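Local coordinates for protein putative branched-chain amino acid ABC transporter (Rhodospirillum rubrum ATCC 11170, PDB 3HUT) that probably binds branched-chain or related amino acids outside the cytoplasmic membrane and delivers them to an ABC transporter, as a periplasmic binding protein, at residues G15-Y20 / G78-T83; P232-I235 / A241-G244; A66-P71 / V300-L305. One frame throughout, in Å; residues are numbered along the deposited sequence.

Interaction 1 of 3, residues G15-Y20 / G78-T83; sequences GANAAY and GDFSST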
ATOM      1  N   GLY A  15     -19.023   6.413 -10.386  1.00 13.69           N
ATOM      2  CA  GLY A  15     -18.161   5.849 -11.402  1.00 14.62           C
ATOM      3  C   GLY A  15     -17.708   4.448 -11.058  1.00 13.48           C
ATOM      4  O   GLY A  15     -18.067   3.900 -10.013  1.00 14.31           O
ATOM      5  N   ALA A  16     -16.898   3.872 -11.937  1.00 15.08           N
ATOM      6  CA  ALA A  16     -16.406   2.513 -11.762  1.00 14.42           C
ATOM      7  C   ALA A  16     -15.651   2.279 -10.459  1.00 13.94           C
ATOM      8  O   ALA A  16     -15.617   1.162  -9.954  1.00 13.69           O
ATOM      9  CB  ALA A  16     -15.520   2.135 -12.943  1.00 15.13           C
ATOM     10  N   ASN A  17     -15.053   3.332  -9.914  1.00 13.42           N
ATOM     11  CA  ASN A  17     -14.266   3.212  -8.690  1.00 13.63           C
ATOM     12  C   ASN A  17     -14.907   3.810  -7.441  1.00 12.43           C
ATOM     13  O   ASN A  17     -14.215   4.120  -6.470  1.00 12.38           O
ATOM     14  CB  ASN A  17     -12.890   3.847  -8.924  1.00 14.32           C
ATOM     15  CG  ASN A  17     -11.995   2.985  -9.793  1.00 16.87           C
ATOM     16  OD1 ASN A  17     -11.175   3.489 -10.566  1.00 19.28           O
ATOM     17  ND2 ASN A  17     -12.137   1.675  -9.661  1.00 13.97           N
ATOM     18  N   ALA A  18     -16.228   3.960  -7.458  1.00 11.73           N
ATOM     19  CA  ALA A  18     -16.947   4.535  -6.323  1.00 11.53           C
ATOM     20  C   ALA A  18     -16.757   3.762  -5.013  1.00 10.13           C
ATOM     21  O   ALA A  18     -16.716   4.359  -3.938  1.00 10.14           O
ATOM     22  CB  ALA A  18     -18.441   4.641  -6.653  1.00 10.33           C
ATOM     23  N   ALA A  19     -16.644   2.441  -5.101  1.00  8.97           N
ATOM     24  CA  ALA A  19     -16.482   1.612  -3.907  1.00 11.13           C
ATOM     25  C   ALA A  19     -15.251   2.006  -3.090  1.00 11.47           C
ATOM     26  O   ALA A  19     -15.233   1.891  -1.862  1.00 10.97           O
ATOM     27  CB  ALA A  19     -16.409   0.132  -4.301  1.00 10.95           C
ATOM     28  N   TYR A  20     -14.219   2.472  -3.775  1.00 11.48           N
ATOM     29  CA  TYR A  20     -13.001   2.877  -3.098  1.00 12.13           C
ATOM     30  C   TYR A  20     -13.215   4.191  -2.357  1.00 10.94           C
ATOM     31  O   TYR A  20     -12.686   4.392  -1.263  1.00 11.17           O
ATOM     32  CB  TYR A  20     -11.875   2.998  -4.120  1.00 14.27           C
ATOM     33  CG  TYR A  20     -11.591   1.682  -4.800  1.00 16.69           C
ATOM     34  CD1 TYR A  20     -11.102   0.598  -4.073  1.00 19.18           C
ATOM     35  CD2 TYR A  20     -11.837   1.506  -6.161  1.00 16.83           C
ATOM     36  CE1 TYR A  20     -10.862  -0.628  -4.682  1.00 22.46           C
ATOM     37  CE2 TYR A  20     -11.601   0.280  -6.783  1.00 19.87           C
ATOM     38  CZ  TYR A  20     -11.113  -0.782  -6.035  1.00 22.30           C
ATOM     39  OH  TYR A  20     -10.868  -1.996  -6.636  1.00 24.58           O
ATOM     40  N   GLY A  78      -5.901  13.269  -0.811  1.00 20.12           N
ATOM     41  CA  GLY A  78      -6.165  13.187  -2.223  1.00 24.52           C
ATOM     42  C   GLY A  78      -6.174  12.086  -3.226  1.00 23.51           C
ATOM     43  O   GLY A  78      -5.174  11.696  -3.796  1.00 27.68           O
ATOM     44  N   ASP A  79      -7.387  11.700  -3.542  1.00 23.30           N
ATOM     45  CA  ASP A  79      -7.658  10.712  -4.548  1.00 17.44           C
ATOM     46  C   ASP A  79      -7.033   9.362  -4.685  1.00 15.41           C
ATOM     47  O   ASP A  79      -5.873   9.103  -4.417  1.00 15.00           O
ATOM     48  CB  ASP A  79      -7.656  11.398  -5.910  1.00 15.03           C
ATOM     49  CG  ASP A  79      -9.073  11.591  -6.453  1.00 16.06           C
ATOM     50  OD1 ASP A  79      -9.775  10.565  -6.579  1.00 12.25           O
ATOM     51  OD2 ASP A  79      -9.496  12.740  -6.749  1.00 13.87           O
ATOM     52  N   PHE A  80      -7.922   8.502  -5.126  1.00 11.45           N
ATOM     53  CA  PHE A  80      -7.706   7.109  -5.340  1.00 11.14           C
ATOM     54  C   PHE A  80      -6.650   6.677  -6.360  1.00 10.36           C
ATOM     55  O   PHE A  80      -5.674   6.015  -6.009  1.00  9.81           O
ATOM     56  CB  PHE A  80      -9.053   6.535  -5.708  1.00 11.09           C
ATOM     57  CG  PHE A  80      -8.998   5.132  -6.025  1.00 11.52           C
ATOM     58  CD1 PHE A  80      -8.707   4.226  -5.028  1.00 13.81           C
ATOM     59  CD2 PHE A  80      -9.151   4.701  -7.332  1.00 14.06           C
ATOM     60  CE1 PHE A  80      -8.555   2.898  -5.319  1.00 14.51           C
ATOM     61  CE2 PHE A  80      -9.002   3.374  -7.641  1.00 12.62           C
ATOM     62  CZ  PHE A  80      -8.701   2.466  -6.633  1.00 13.66           C
ATOM     63  N   SER A  81      -6.857   7.027  -7.625  1.00  9.65           N
ATOM     64  CA  SER A  81      -5.921   6.625  -8.670  1.00 10.28           C
ATOM     65  C   SER A  81      -4.713   7.537  -8.785  1.00  9.25           C
ATOM     66  O   SER A  81      -4.768   8.713  -8.425  1.00  9.02           O
ATOM     67  CB  SER A  81      -6.621   6.574 -10.028  1.00 11.22           C
ATOM     68  OG  SER A  81      -6.963   7.878 -10.462  1.00 12.44           O
ATOM     69  N   SER A  82      -3.621   6.986  -9.303  1.00  8.85           N
ATOM     70  CA  SER A  82      -2.409   7.763  -9.492  1.00  9.14           C
ATOM     71  C   SER A  82      -2.662   8.834 -10.549  1.00  9.69           C
ATOM     72  O   SER A  82      -2.291   9.995 -10.371  1.00  9.73           O
ATOM     73  CB  SER A  82      -1.259   6.848  -9.929  1.00  8.66           C
ATOM     74  OG  SER A  82      -0.772   6.097  -8.827  1.00  8.91           O
ATOM     75  N   THR A  83      -3.312   8.443 -11.642  1.00  9.84           N
ATOM     76  CA  THR A  83      -3.605   9.379 -12.728  1.00 11.49           C
ATOM     77  C   THR A  83      -4.375  10.610 -12.266  1.00  8.84           C
ATOM     78  O   THR A  83      -4.016  11.737 -12.599  1.00  7.79           O
ATOM     79  CB  THR A  83      -4.421   8.707 -13.851  1.00 13.51           C
ATOM     80  OG1 THR A  83      -3.654   7.647 -14.429  1.00 18.62           O
ATOM     81  CG2 THR A  83      -4.760   9.718 -14.938  1.00 16.23           C
TER
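Tyr20 and Phe80 lay their rings against each other in an offset stack. The planes are 9° apart and the centroids 4.3 Å apart. The offset brings the root of the tyrosine, not its hydroxyl end, over the phenylalanine. Tyr20 CG lies 3.3 Å from Phe80 CE1, and Tyr20 CD2 is equally near Phe80 CZ. Tyr20 CB also rests over the Phe80 face as a CH-pi contact, 3.8 Å from the centroid. Phe80 CG is anti to its backbone N (chi1 177°), which carries the ring out toward the start of helix 18-37. The Asn17 side chain crosses that of Phe80 at about a right angle, near CE2, with its amide plane turned 56° from the ring. No hydrogen bond joins the two segments. Phe80 N donates to Asp79 OD1 at 3.1 Å and uses the anti lone pair of that oxygen.

Phe80 also touches Pro12, and Tyr20 makes an edge-to-face pair with Phe278. The contact joins the N-terminal end of helix 18-37 to the loop between strand 73-78 and helix 82-95. In leucine-binding-type proteins this loop borders the ligand cleft, so the stack probably sits at its margin. Both helices follow strands of the five-stranded parallel sheet.

Interaction 2 of 3, residues P232-I235 / A241-G244; sequences PKFI and AVEG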
ATOM      1  N   PRO A 232      -7.829 -14.050   1.221  1.00  9.32           N
ATOM      2  CA  PRO A 232      -8.333 -15.352   1.658  1.00  8.22           C
ATOM      3  C   PRO A 232      -8.490 -16.263   0.436  1.00  8.55           C
ATOM      4  O   PRO A 232      -8.403 -17.486   0.547  1.00  7.17           O
ATOM      5  CB  PRO A 232      -9.665 -15.003   2.335  1.00  9.89           C
ATOM      6  CG  PRO A 232     -10.069 -13.709   1.690  1.00 11.31           C
ATOM      7  CD  PRO A 232      -8.766 -12.967   1.563  1.00 10.63           C
ATOM      8  N   LYS A 233      -8.688 -15.653  -0.732  1.00  6.51           N
ATOM      9  CA  LYS A 233      -8.849 -16.407  -1.970  1.00  7.67           C
ATOM     10  C   LYS A 233      -7.598 -17.203  -2.324  1.00  6.61           C
ATOM     11  O   LYS A 233      -7.689 -18.237  -2.979  1.00  6.19           O
ATOM     12  CB  LYS A 233      -9.226 -15.470  -3.125  1.00  9.48           C
ATOM     13  CG  LYS A 233     -10.578 -14.791  -2.923  1.00 12.73           C
ATOM     14  CD  LYS A 233     -10.931 -13.822  -4.044  1.00 17.62           C
ATOM     15  CE  LYS A 233     -11.408 -14.531  -5.313  1.00 24.03           C
ATOM     16  NZ  LYS A 233     -10.320 -15.205  -6.092  1.00 27.68           N
ATOM     17  N   PHE A 234      -6.435 -16.732  -1.885  1.00  7.02           N
ATOM     18  CA  PHE A 234      -5.191 -17.442  -2.169  1.00  7.49           C
ATOM     19  C   PHE A 234      -5.287 -18.839  -1.568  1.00  8.38           C
ATOM     20  O   PHE A 234      -4.879 -19.825  -2.181  1.00  9.17           O
ATOM     21  CB  PHE A 234      -3.993 -16.693  -1.572  1.00  6.79           C
ATOM     22  CG  PHE A 234      -2.665 -17.339  -1.862  1.00  8.41           C
ATOM     23  CD1 PHE A 234      -2.295 -17.651  -3.172  1.00  9.12           C
ATOM     24  CD2 PHE A 234      -1.768 -17.608  -0.830  1.00  8.50           C
ATOM     25  CE1 PHE A 234      -1.049 -18.218  -3.454  1.00  8.64           C
ATOM     26  CE2 PHE A 234      -0.522 -18.174  -1.095  1.00  7.39           C
ATOM     27  CZ  PHE A 234      -0.159 -18.478  -2.411  1.00 10.90           C
ATOM     28  N   ILE A 235      -5.856 -18.916  -0.371  1.00  8.20           N
ATOM     29  CA  ILE A 235      -6.015 -20.186   0.319  1.00  8.77           C
ATOM     30  C   ILE A 235      -7.213 -20.966  -0.231  1.00  8.17           C
ATOM     31  O   ILE A 235      -7.133 -22.177  -0.415  1.00  8.15           O
ATOM     32  CB  ILE A 235      -6.182 -19.953   1.838  1.00  8.35           C
ATOM     33  CG1 ILE A 235      -4.918 -19.265   2.378  1.00 11.37           C
ATOM     34  CG2 ILE A 235      -6.446 -21.274   2.555  1.00  8.95           C
ATOM     35  CD1 ILE A 235      -5.027 -18.798   3.814  1.00 15.26           C
ATOM     36  N   ALA A 241      -1.777 -26.844  -1.320  1.00  7.65           N
ATOM     37  CA  ALA A 241      -0.628 -26.403  -2.104  1.00  8.67           C
ATOM     38  C   ALA A 241       0.002 -25.078  -1.670  1.00  8.26           C
ATOM     39  O   ALA A 241       1.172 -24.830  -1.965  1.00  8.11           O
ATOM     40  CB  ALA A 241      -1.000 -26.341  -3.587  1.00  8.88           C
ATOM     41  N   VAL A 242      -0.747 -24.229  -0.974  1.00  8.50           N
ATOM     42  CA  VAL A 242      -0.183 -22.948  -0.552  1.00  7.69           C
ATOM     43  C   VAL A 242       0.335 -22.934   0.882  1.00  9.34           C
ATOM     44  O   VAL A 242       0.824 -21.908   1.365  1.00  8.53           O
ATOM     45  CB  VAL A 242      -1.194 -21.780  -0.761  1.00 10.76           C
ATOM     46  CG1 VAL A 242      -1.522 -21.652  -2.248  1.00  9.70           C
ATOM     47  CG2 VAL A 242      -2.463 -22.003   0.056  1.00  8.85           C
ATOM     48  N   GLU A 243       0.243 -24.071   1.566  1.00  8.56           N
ATOM     49  CA  GLU A 243       0.739 -24.156   2.935  1.00  8.77           C
ATOM     50  C   GLU A 243       2.243 -23.889   2.926  1.00  9.93           C
ATOM     51  O   GLU A 243       2.966 -24.428   2.090  1.00 11.64           O
ATOM     52  CB  GLU A 243       0.478 -25.548   3.513  1.00  9.87           C
ATOM     53  CG  GLU A 243      -0.973 -25.817   3.865  1.00 10.03           C
ATOM     54  CD  GLU A 243      -1.414 -25.075   5.109  1.00 11.64           C
ATOM     55  OE1 GLU A 243      -0.844 -25.340   6.190  1.00 12.75           O
ATOM     56  OE2 GLU A 243      -2.329 -24.232   5.011  1.00  9.79           O
ATOM     57  N   GLY A 244       2.710 -23.054   3.846  1.00  8.21           N
ATOM     58  CA  GLY A 244       4.128 -22.764   3.905  1.00  7.56           C
ATOM     59  C   GLY A 244       4.592 -21.570   3.089  1.00  7.38           C
ATOM     60  O   GLY A 244       5.731 -21.133   3.243  1.00  8.34           O
TER
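Val242 faces Phe234 and Ile235 with its whole branched side chain. Its CB points toward helix 232-238 and already touches the phenylalanine, 3.7 Å from Phe234 CE2. From there the two methyl groups part.

CG1 goes to the ring. It is anti to the carbonyl carbon of Val242 (chi1 -62°), and this turn sets it over one face of Phe234. The methyl is 3.7 Å from the ring centroid and 23° off the ring normal, a CH-pi contact. It is displaced toward the rim. Its nearest ring atom is Phe234 CZ, at 3.5 Å, followed by Phe234 CE1. The far end of the ring therefore does most of the touching.

CG2 goes to the helix backbone. It lies 3.9 Å from Phe234 O and 4.0 Å from Ile235 CA. Ile235 CG1 is a looser neighbour of this methyl, at 4.3 Å. One valine thus spans a ring face and the adjoining turn of main chain.

Phe234 reaches the valine because its CG is anti to the backbone N (chi1 -178°). The Phe234 and Val242 side chains run past each other in opposite directions. No hydrogen bond crosses the contact, and the grip is apolar.

Phe234 and Val242 are both buried. The phenylalanine also packs on Tyr204, Ala207 and Leu211 of helix 204-216, and on Leu229 and Val245. The contact closes the short connection that leaves helix 232-238, passes through a 3-10 segment at Ala241 and Val242, and leads to strand 246-249. Beyond it, the Glu243 carboxylate accepts from the backbone N atoms of Glu342 and Gly343, and Gly244 makes a backbone hydrogen bond with Val340. These bonds tie the same connection to strand 331-341 and the turn after it.

Interaction 3 of 3, residues A66-P71 / V300-L305; sequences AFVDDP and VTRESL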
ATOM      1  N   ALA A  66     -10.878  24.662  -6.720  1.00 12.00           N
ATOM      2  CA  ALA A  66     -11.837  25.023  -5.683  1.00 11.83           C
ATOM      3  C   ALA A  66     -11.227  25.003  -4.282  1.00 12.30           C
ATOM      4  O   ALA A  66     -11.425  25.936  -3.504  1.00 11.64           O
ATOM      5  CB  ALA A  66     -13.053  24.087  -5.747  1.00 11.92           C
ATOM      6  N   PHE A  67     -10.498  23.937  -3.956  1.00 10.85           N
ATOM      7  CA  PHE A  67      -9.862  23.838  -2.645  1.00 10.54           C
ATOM      8  C   PHE A  67      -8.805  24.926  -2.470  1.00 11.09           C
ATOM      9  O   PHE A  67      -8.667  25.509  -1.394  1.00 12.02           O
ATOM     10  CB  PHE A  67      -9.190  22.474  -2.458  1.00  7.68           C
ATOM     11  CG  PHE A  67     -10.149  21.339  -2.208  1.00  9.30           C
ATOM     12  CD1 PHE A  67     -11.363  21.555  -1.566  1.00  7.91           C
ATOM     13  CD2 PHE A  67      -9.803  20.039  -2.567  1.00  9.09           C
ATOM     14  CE1 PHE A  67     -12.218  20.487  -1.282  1.00  9.05           C
ATOM     15  CE2 PHE A  67     -10.649  18.966  -2.287  1.00 10.08           C
ATOM     16  CZ  PHE A  67     -11.858  19.188  -1.646  1.00  8.54           C
ATOM     17  N   VAL A  68      -8.049  25.184  -3.532  1.00 11.77           N
ATOM     18  CA  VAL A  68      -7.001  26.199  -3.498  1.00 12.04           C
ATOM     19  C   VAL A  68      -7.609  27.577  -3.239  1.00 13.48           C
ATOM     20  O   VAL A  68      -7.071  28.375  -2.468  1.00 12.11           O
ATOM     21  CB  VAL A  68      -6.207  26.212  -4.833  1.00 10.84           C
ATOM     22  CG1 VAL A  68      -5.308  27.457  -4.916  1.00  8.40           C
ATOM     23  CG2 VAL A  68      -5.359  24.945  -4.936  1.00 10.38           C
ATOM     24  N   ASP A  69      -8.749  27.835  -3.870  1.00 14.76           N
ATOM     25  CA  ASP A  69      -9.450  29.106  -3.730  1.00 16.39           C
ATOM     26  C   ASP A  69     -10.136  29.316  -2.385  1.00 15.98           C
ATOM     27  O   ASP A  69     -10.551  30.432  -2.073  1.00 15.71           O
ATOM     28  CB  ASP A  69     -10.475  29.265  -4.855  1.00 20.00           C
ATOM     29  CG  ASP A  69      -9.936  30.064  -6.019  1.00 24.32           C
ATOM     30  OD1 ASP A  69      -9.679  31.273  -5.832  1.00 28.99           O
ATOM     31  OD2 ASP A  69      -9.768  29.492  -7.115  1.00 27.40           O
ATOM     32  N   ASP A  70     -10.275  28.253  -1.596  1.00 14.71           N
ATOM     33  CA  ASP A  70     -10.895  28.376  -0.280  1.00 15.27           C
ATOM     34  C   ASP A  70      -9.780  28.463   0.761  1.00 16.05           C
ATOM     35  O   ASP A  70      -9.195  27.450   1.141  1.00 14.17           O
ATOM     36  CB  ASP A  70     -11.779  27.166   0.027  1.00 15.74           C
ATOM     37  CG  ASP A  70     -12.559  27.330   1.319  1.00 16.45           C
ATOM     38  OD1 ASP A  70     -12.134  28.131   2.180  1.00 14.44           O
ATOM     39  OD2 ASP A  70     -13.593  26.649   1.480  1.00 17.23           O
ATOM     40  N   PRO A  71      -9.481  29.680   1.244  1.00 16.48           N
ATOM     41  CA  PRO A  71      -8.426  29.895   2.242  1.00 15.88           C
ATOM     42  C   PRO A  71      -8.518  29.040   3.505  1.00 15.19           C
ATOM     43  O   PRO A  71      -7.528  28.876   4.217  1.00 15.83           O
ATOM     44  CB  PRO A  71      -8.533  31.390   2.536  1.00 17.00           C
ATOM     45  CG  PRO A  71      -9.987  31.666   2.312  1.00 17.49           C
ATOM     46  CD  PRO A  71     -10.251  30.918   1.035  1.00 18.03           C
ATOM     47  N   VAL A 300      -1.923  26.724  11.890  1.00 15.81           N
ATOM     48  CA  VAL A 300      -1.337  26.005  10.767  1.00 14.00           C
ATOM     49  C   VAL A 300      -1.624  26.665   9.414  1.00 13.10           C
ATOM     50  O   VAL A 300      -2.707  27.196   9.189  1.00 12.25           O
ATOM     51  CB  VAL A 300      -1.864  24.546  10.731  1.00 14.28           C
ATOM     52  CG1 VAL A 300      -3.381  24.546  10.718  1.00 14.86           C
ATOM     53  CG2 VAL A 300      -1.332  23.816   9.501  1.00 13.77           C
ATOM     54  N   THR A 301      -0.636  26.634   8.523  1.00 11.49           N
ATOM     55  CA  THR A 301      -0.792  27.176   7.177  1.00 11.53           C
ATOM     56  C   THR A 301      -0.458  26.047   6.207  1.00 11.77           C
ATOM     57  O   THR A 301       0.074  25.009   6.607  1.00 12.29           O
ATOM     58  CB  THR A 301       0.178  28.339   6.888  1.00  9.50           C
ATOM     59  OG1 THR A 301       1.527  27.858   6.951  1.00 10.10           O
ATOM     60  CG2 THR A 301      -0.010  29.464   7.894  1.00  9.12           C
ATOM     61  N   ARG A 302      -0.768  26.253   4.935  1.00 10.95           N
ATOM     62  CA  ARG A 302      -0.489  25.251   3.919  1.00 10.47           C
ATOM     63  C   ARG A 302       1.000  24.923   3.911  1.00 11.52           C
ATOM     64  O   ARG A 302       1.394  23.757   3.806  1.00  9.96           O
ATOM     65  CB  ARG A 302      -0.928  25.771   2.546  1.00  9.33           C
ATOM     66  CG  ARG A 302      -2.437  25.908   2.423  1.00  7.81           C
ATOM     67  CD  ARG A 302      -2.878  26.508   1.091  1.00  8.91           C
ATOM     68  NE  ARG A 302      -4.334  26.532   1.011  1.00  8.28           N
ATOM     69  CZ  ARG A 302      -5.046  27.101   0.040  1.00  9.11           C
ATOM     70  NH1 ARG A 302      -4.450  27.716  -0.973  1.00  7.87           N
ATOM     71  NH2 ARG A 302      -6.373  27.063   0.093  1.00  8.09           N
ATOM     72  N   GLU A 303       1.820  25.964   4.046  1.00 12.10           N
ATOM     73  CA  GLU A 303       3.272  25.822   4.047  1.00 11.94           C
ATOM     74  C   GLU A 303       3.785  25.067   5.272  1.00 10.43           C
ATOM     75  O   GLU A 303       4.628  24.179   5.151  1.00  9.23           O
ATOM     76  CB  GLU A 303       3.941  27.203   3.998  1.00 14.68           C
ATOM     77  CG  GLU A 303       3.376  28.149   2.946  1.00 21.37           C
ATOM     78  CD  GLU A 303       1.957  28.603   3.262  1.00 25.27           C
ATOM     79  OE1 GLU A 303       1.725  29.111   4.377  1.00 30.67           O
ATOM     80  OE2 GLU A 303       1.072  28.458   2.396  1.00 29.94           O
ATOM     81  N   SER A 304       3.293  25.431   6.453  1.00  9.54           N
ATOM     82  CA  SER A 304       3.738  24.768   7.671  1.00  9.15           C
ATOM     83  C   SER A 304       3.226  23.332   7.712  1.00  8.89           C
ATOM     84  O   SER A 304       3.885  22.449   8.266  1.00  7.16           O
ATOM     85  CB  SER A 304       3.270  25.532   8.916  1.00  8.28           C
ATOM     86  OG  SER A 304       1.886  25.352   9.154  1.00 10.82           O
ATOM     87  N   LEU A 305       2.056  23.099   7.121  1.00  7.27           N
ATOM     88  CA  LEU A 305       1.496  21.756   7.091  1.00  8.49           C
ATOM     89  C   LEU A 305       2.317  20.875   6.153  1.00  8.05           C
ATOM     90  O   LEU A 305       2.481  19.682   6.402  1.00 10.68           O
ATOM     91  CB  LEU A 305       0.028  21.786   6.645  1.00  8.08           C
ATOM     92  CG  LEU A 305      -0.677  20.423   6.545  1.00  9.10           C
ATOM     93  CD1 LEU A 305      -0.459  19.612   7.819  1.00  6.34           C
ATOM     94  CD2 LEU A 305      -2.173  20.644   6.303  1.00  7.70           C
TER
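Arg302 leaves its helix with CG anti to its carbonyl carbon (chi1 -68°) and then runs fully extended to NE. This straight arm takes its guanidinium across to the C-terminal end of helix 57-69, where it meets Val68 O. The guanidinium approaches end-on, and both terminal nitrogens bond to that one oxygen.

The two bonds are alike in length but not in direction. Arg302 NH1 donates to Val68 O at 3.1 Å, lying in the carbonyl plane on a lone pair. Arg302 NH2 donates to Val68 O at 3.0 Å from above that plane, 44° out of it. The oxygen itself lies nearly in the guanidinium plane. Two more carbonyls crowd NH2. Asp70 O is 3.0 Å from Arg302 NH2, near the guanidinium plane. Phe67 O is 3.1 Å from the same nitrogen, but its angle is too poor for a hydrogen bond. The Val68 methyl CG1 touches Arg302 NH1 at 4.0 Å, and the two side chains cross at about a right angle.

At the other end the arginine is rooted in the first turn of helix 302-310. Thr301 is the N-cap, and with Ser304 it forms a capping box. Ser304 N donates to Thr301 OG1, and Thr301 N donates to Ser304 OG at 2.9 Å. The box closes around the turn from which Arg302 starts.

Arg302 NE donates to Val73 O, so the guanidinium is held at more than one edge. The Asp70 carboxylate pairs with Arg72 instead. The positive group thus sits among main-chain carbonyls at a helix C-terminus. Its charge would probably be eased there by the helix dipole, and a carbonyl oxygen in the last turn of the helix receives two donors from one guanidinium.

How the interactions relate
Interactions 1 and 3 lie in the lobe built on the five-stranded parallel sheet, and their segments alternate along the chain. Their centres are about 23 Å apart, with nearest atoms about 7 Å apart. Strand 73-78 runs from just after segment 66-71 into the start of segment 78-83, so it links the two contacts along the chain. Interaction 2 belongs to the other lobe, whose sheet includes strand 246-249. Its centre is about 29 Å from that of interaction 1 and about 47 Å from that of interaction 3. In this family the ligand binds in the cleft between two lobes. Interaction 1 probably lies beside it, as in related binding proteins; interactions 2 and 3 are farther out.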